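TRNA-5-methyluridine(54) 2-sulfurtransferase (Pyrococcus horikoshii, PDB 3VRH) catalyses the ATP-dependent 2-thiolation of 5-methyluridine 54 in the T loop of tRNAs, a modification that stabilises tRNA at high temperature. Local coordinates at residues Trp171-Leu183 with Val250-Pro262. Sequence-based numbering, arbitrary orientation.
Sequences WNTEYLAKGGPIL and VRGYLKKKKLFEP
Ala177 and Phe260 bring the backbones closest, CA to CA 4.8 Å, and the chains then diverge to a CA separation of 6.7 Å between Gly180 and Leu254. Tyr253 supplies the polar link. A chi1 of 165°, which turns CG away from the backbone N, brings its ring edge-on to residues 176-180. Tyr253 OH donates to Leu176 O, which lies in the ring plane; the modelled 2.4 Å is too short to be taken literally. The same OH accepts a weak bond from Gly179 N, bent to 126° at the hydrogen, so the hydroxyl lies between Leu176 O and Gly179 N. Leu254 CD2 rests 4.0 Å from Gly180 CA. Phe260 provides the apolar half: Leu176 CB sits over one ring face, 4.0 Å from the centroid and 16° off the normal, while Ala177 CB packs against Phe260 CB at 3.9 Å. Lys257, bent at its last two torsions, runs its aliphatic chain past Gly179 O, with CD 3.7 Å away. Helix 245-256 and the 3-10 turn 257-260 that follows pack on the connection between helix 157-169 and edge strand 182-183 of the PP-loop domain; Tyr253 also touches Leu164, Glu160 OE2 accepts a hydrogen bond from Gly180 N, and Thr173 packs on Lys256 of the second subunit.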
loop_
_atom_site.group_PDB
_atom_site.type_symbol
_atom_site.label_atom_id
_atom_site.label_comp_id
_atom_site.label_asym_id
_atom_site.label_seq_id
_atom_site.Cartn_x
_atom_site.Cartn_y
_atom_site.Cartn_z
ATOM N N TRP A 171 -3.835 6.487 4.517
ATOM C CA TRP A 171 -2.946 6.907 5.598
ATOM C C TRP A 171 -3.644 7.022 6.971
ATOM O O TRP A 171 -3.520 8.024 7.672
ATOM C CB TRP A 171 -2.154 8.161 5.198
ATOM C CG TRP A 171 -1.185 7.808 4.100
ATOM C CD1 TRP A 171 -1.353 7.981 2.748
ATOM C CD2 TRP A 171 0.060 7.126 4.267
ATOM N NE1 TRP A 171 -0.267 7.464 2.065
ATOM C CE2 TRP A 171 0.617 6.945 2.978
ATOM C CE3 TRP A 171 0.761 6.650 5.384
ATOM C CZ2 TRP A 171 1.843 6.318 2.782
ATOM C CZ3 TRP A 171 1.973 6.020 5.186
ATOM C CH2 TRP A 171 2.507 5.864 3.894
ATOM N N ASN A 172 -4.394 5.981 7.326
ATOM C CA ASN A 172 -4.969 5.856 8.661
ATOM C C ASN A 172 -3.912 5.324 9.613
ATOM O O ASN A 172 -3.918 4.138 9.955
ATOM C CB ASN A 172 -6.123 4.860 8.663
ATOM C CG ASN A 172 -7.321 5.351 7.914
ATOM O OD1 ASN A 172 -7.629 6.541 7.924
ATOM N ND2 ASN A 172 -8.019 4.432 7.249
ATOM N N THR A 173 -3.009 6.193 10.042
ATOM C CA THR A 173 -1.856 5.758 10.802
ATOM C C THR A 173 -2.252 5.303 12.200
ATOM O O THR A 173 -1.553 4.482 12.807
ATOM C CB THR A 173 -0.799 6.859 10.873
ATOM O OG1 THR A 173 -1.406 8.059 11.360
ATOM C CG2 THR A 173 -0.242 7.121 9.475
ATOM N N GLU A 174 -3.375 5.820 12.700
ATOM C CA GLU A 174 -3.882 5.380 13.997
ATOM C C GLU A 174 -4.281 3.916 13.952
ATOM O O GLU A 174 -3.802 3.112 14.748
ATOM C CB GLU A 174 -5.046 6.256 14.467
ATOM C CG GLU A 174 -4.569 7.501 15.210
ATOM C CD GLU A 174 -5.659 8.168 16.033
ATOM O OE1 GLU A 174 -6.780 7.607 16.115
ATOM O OE2 GLU A 174 -5.385 9.255 16.598
ATOM N N TYR A 175 -5.141 3.572 13.003
ATOM C CA TYR A 175 -5.464 2.176 12.753
ATOM C C TYR A 175 -4.212 1.322 12.551
ATOM O O TYR A 175 -4.141 0.202 13.037
ATOM C CB TYR A 175 -6.354 2.051 11.526
ATOM C CG TYR A 175 -7.802 2.360 11.791
ATOM C CD1 TYR A 175 -8.272 2.530 13.087
ATOM C CD2 TYR A 175 -8.712 2.458 10.740
ATOM C CE1 TYR A 175 -9.604 2.805 13.328
ATOM C CE2 TYR A 175 -10.043 2.737 10.970
ATOM C CZ TYR A 175 -10.483 2.909 12.264
ATOM O OH TYR A 175 -11.811 3.186 12.487
ATOM N N LEU A 176 -3.230 1.867 11.839
ATOM C CA LEU A 176 -2.011 1.133 11.495
ATOM C C LEU A 176 -1.163 0.787 12.714
ATOM O O LEU A 176 -0.345 -0.142 12.671
ATOM C CB LEU A 176 -1.153 1.923 10.491
ATOM C CG LEU A 176 -1.693 2.032 9.062
ATOM C CD1 LEU A 176 -0.835 2.990 8.251
ATOM C CD2 LEU A 176 -1.761 0.665 8.409
ATOM N N ALA A 177 -1.331 1.546 13.792
ATOM C CA ALA A 177 -0.571 1.271 15.002
ATOM C C ALA A 177 -1.147 0.052 15.713
ATOM O O ALA A 177 -0.457 -0.618 16.476
ATOM C CB ALA A 177 -0.567 2.480 15.918
ATOM N N LYS A 178 -2.408 -0.248 15.425
ATOM C CA LYS A 178 -3.168 -1.223 16.204
ATOM C C LYS A 178 -3.487 -2.550 15.486
ATOM O O LYS A 178 -4.476 -3.208 15.796
ATOM C CB LYS A 178 -4.450 -0.565 16.740
ATOM C CG LYS A 178 -4.217 0.285 17.991
ATOM C CD LYS A 178 -5.409 1.195 18.323
ATOM C CE LYS A 178 -5.330 2.544 17.586
ATOM N NZ LYS A 178 -6.462 3.472 17.929
ATOM N N GLY A 179 -2.637 -2.950 14.547
ATOM C CA GLY A 179 -2.829 -4.198 13.831
ATOM C C GLY A 179 -2.102 -5.362 14.483
ATOM O O GLY A 179 -1.638 -5.261 15.624
ATOM N N GLY A 180 -1.991 -6.471 13.755
ATOM C CA GLY A 180 -1.329 -7.652 14.278
ATOM C C GLY A 180 -2.316 -8.588 14.946
ATOM O O GLY A 180 -3.492 -8.265 15.074
ATOM N N PRO A 181 -1.833 -9.755 15.388
ATOM C CA PRO A 181 -2.687 -10.860 15.846
ATOM C C PRO A 181 -3.219 -10.703 17.265
ATOM O O PRO A 181 -4.046 -11.526 17.695
ATOM C CB PRO A 181 -1.754 -12.075 15.776
ATOM C CG PRO A 181 -0.378 -11.504 16.011
ATOM C CD PRO A 181 -0.395 -10.080 15.470
ATOM N N ILE A 182 -2.770 -9.682 17.986
ATOM C CA ILE A 182 -3.164 -9.549 19.393
ATOM C C ILE A 182 -3.275 -8.112 19.899
ATOM O O ILE A 182 -2.418 -7.270 19.625
ATOM C CB ILE A 182 -2.235 -10.365 20.334
ATOM C CG1 ILE A 182 -2.708 -10.248 21.797
ATOM C CG2 ILE A 182 -0.768 -9.942 20.150
ATOM C CD1 ILE A 182 -1.994 -11.162 22.741
ATOM N N LEU A 183 -4.362 -7.838 20.609
ATOM C CA LEU A 183 -4.537 -6.588 21.328
ATOM C C LEU A 183 -4.655 -6.941 22.811
ATOM O O LEU A 183 -5.704 -7.406 23.266
ATOM C CB LEU A 183 -5.785 -5.850 20.837
ATOM C CG LEU A 183 -5.860 -5.502 19.339
ATOM C CD1 LEU A 183 -7.297 -5.247 18.907
ATOM C CD2 LEU A 183 -4.996 -4.295 18.969
ATOM N N VAL A 250 2.623 -8.590 5.140
ATOM C CA VAL A 250 2.220 -8.607 6.549
ATOM C C VAL A 250 3.433 -8.755 7.457
ATOM O O VAL A 250 3.521 -8.112 8.493
ATOM C CB VAL A 250 1.195 -9.721 6.841
ATOM C CG1 VAL A 250 1.008 -9.907 8.343
ATOM C CG2 VAL A 250 -0.139 -9.411 6.152
ATOM N N ARG A 251 4.367 -9.609 7.054
ATOM C CA ARG A 251 5.604 -9.811 7.804
ATOM C C ARG A 251 6.353 -8.492 7.915
ATOM O O ARG A 251 6.763 -8.081 9.008
ATOM C CB ARG A 251 6.462 -10.872 7.109
ATOM C CG ARG A 251 7.873 -11.073 7.678
ATOM C CD ARG A 251 8.689 -12.044 6.781
ATOM N NE ARG A 251 10.058 -12.222 7.248
ATOM C CZ ARG A 251 11.040 -12.785 6.540
ATOM N NH1 ARG A 251 12.258 -12.894 7.069
ATOM N NH2 ARG A 251 10.822 -13.229 5.302
ATOM N N GLY A 252 6.493 -7.799 6.792
ATOM C CA GLY A 252 7.158 -6.513 6.820
ATOM C C GLY A 252 6.430 -5.573 7.760
ATOM O O GLY A 252 7.049 -4.844 8.518
ATOM N N TYR A 253 5.105 -5.601 7.717
ATOM C CA TYR A 253 4.298 -4.715 8.553
ATOM C C TYR A 253 4.535 -4.921 10.054
ATOM O O TYR A 253 4.601 -3.947 10.824
ATOM C CB TYR A 253 2.803 -4.889 8.261
ATOM C CG TYR A 253 1.942 -4.263 9.336
ATOM C CD1 TYR A 253 1.865 -2.885 9.469
ATOM C CD2 TYR A 253 1.227 -5.051 10.226
ATOM C CE1 TYR A 253 1.098 -2.303 10.455
ATOM C CE2 TYR A 253 0.448 -4.487 11.199
ATOM C CZ TYR A 253 0.386 -3.114 11.315
ATOM O OH TYR A 253 -0.392 -2.554 12.305
ATOM N N LEU A 254 4.605 -6.188 10.460
ATOM C CA LEU A 254 4.786 -6.537 11.860
ATOM C C LEU A 254 6.085 -5.958 12.388
ATOM O O LEU A 254 6.155 -5.498 13.528
ATOM C CB LEU A 254 4.769 -8.064 12.039
ATOM C CG LEU A 254 3.372 -8.685 11.898
ATOM C CD1 LEU A 254 3.378 -10.113 12.379
ATOM C CD2 LEU A 254 2.340 -7.870 12.677
ATOM N N LYS A 255 7.097 -5.954 11.527
ATOM C CA LYS A 255 8.425 -5.455 11.868
ATOM C C LYS A 255 8.490 -3.930 11.986
ATOM O O LYS A 255 9.331 -3.392 12.705
ATOM C CB LYS A 255 9.451 -5.980 10.856
ATOM C CG LYS A 255 9.450 -7.517 10.753
ATOM C CD LYS A 255 10.521 -8.083 9.816
ATOM C CE LYS A 255 11.837 -8.316 10.552
ATOM N NZ LYS A 255 12.419 -7.024 11.055
ATOM N N LYS A 256 7.583 -3.239 11.301
ATOM C CA LYS A 256 7.657 -1.778 11.206
ATOM C C LYS A 256 6.528 -1.099 11.948
ATOM O O LYS A 256 6.493 0.128 12.021
ATOM C CB LYS A 256 7.615 -1.326 9.742
ATOM C CG LYS A 256 8.738 -1.853 8.870
ATOM C CD LYS A 256 10.092 -1.600 9.517
ATOM C CE LYS A 256 11.221 -1.813 8.530
ATOM N NZ LYS A 256 12.499 -1.491 9.197
ATOM N N LYS A 257 5.599 -1.910 12.458
ATOM C CA LYS A 257 4.385 -1.457 13.135
ATOM C C LYS A 257 4.666 -0.347 14.149
ATOM O O LYS A 257 3.885 0.599 14.313
ATOM C CB LYS A 257 3.745 -2.661 13.847
ATOM C CG LYS A 257 2.400 -2.408 14.472
ATOM C CD LYS A 257 1.671 -3.736 14.754
ATOM C CE LYS A 257 2.041 -4.323 16.116
ATOM N NZ LYS A 257 1.611 -3.390 17.195
ATOM N N LYS A 258 5.804 -0.479 14.816
ATOM C CA LYS A 258 6.246 0.444 15.849
ATOM C C LYS A 258 6.245 1.917 15.420
ATOM O O LYS A 258 6.045 2.812 16.242
ATOM C CB LYS A 258 7.653 0.029 16.283
ATOM C CG LYS A 258 7.965 -1.455 16.004
ATOM C CD LYS A 258 8.941 -2.027 17.040
ATOM C CE LYS A 258 8.354 -1.967 18.459
ATOM N NZ LYS A 258 9.319 -2.353 19.539
ATOM N N LEU A 259 6.464 2.156 14.126
ATOM C CA LEU A 259 6.613 3.513 13.588
ATOM C C LEU A 259 5.325 4.311 13.627
ATOM O O LEU A 259 5.344 5.531 13.489
ATOM C CB LEU A 259 7.147 3.476 12.145
ATOM C CG LEU A 259 8.567 2.928 11.935
ATOM C CD1 LEU A 259 8.868 2.670 10.456
ATOM C CD2 LEU A 259 9.610 3.862 12.546
ATOM N N PHE A 260 4.204 3.622 13.800
ATOM C CA PHE A 260 2.919 4.302 13.824
ATOM C C PHE A 260 2.475 4.579 15.250
ATOM O O PHE A 260 1.461 5.232 15.473
ATOM C CB PHE A 260 1.869 3.490 13.056
ATOM C CG PHE A 260 2.257 3.220 11.635
ATOM C CD1 PHE A 260 2.714 1.967 11.250
ATOM C CD2 PHE A 260 2.208 4.233 10.689
ATOM C CE1 PHE A 260 3.097 1.727 9.932
ATOM C CE2 PHE A 260 2.597 4.007 9.381
ATOM C CZ PHE A 260 3.038 2.755 8.995
ATOM N N GLU A 261 3.259 4.096 16.207
ATOM C CA GLU A 261 2.872 4.149 17.624
ATOM C C GLU A 261 2.723 5.539 18.282
ATOM O O GLU A 261 1.953 5.676 19.239
ATOM C CB GLU A 261 3.733 3.195 18.473
ATOM C CG GLU A 261 3.516 1.726 18.086
ATOM C CD GLU A 261 4.175 0.723 19.029
ATOM O OE1 GLU A 261 4.828 1.156 20.009
ATOM O OE2 GLU A 261 4.034 -0.503 18.782
ATOM N N PRO A 262 3.452 6.564 17.792
ATOM C CA PRO A 262 3.084 7.909 18.252
ATOM C C PRO A 262 2.045 8.567 17.338
ATOM O O PRO A 262 1.018 7.953 17.028
ATOM C CB PRO A 262 4.408 8.670 18.174
ATOM C CG PRO A 262 5.112 8.036 17.030
ATOM C CD PRO A 262 4.761 6.566 17.107
#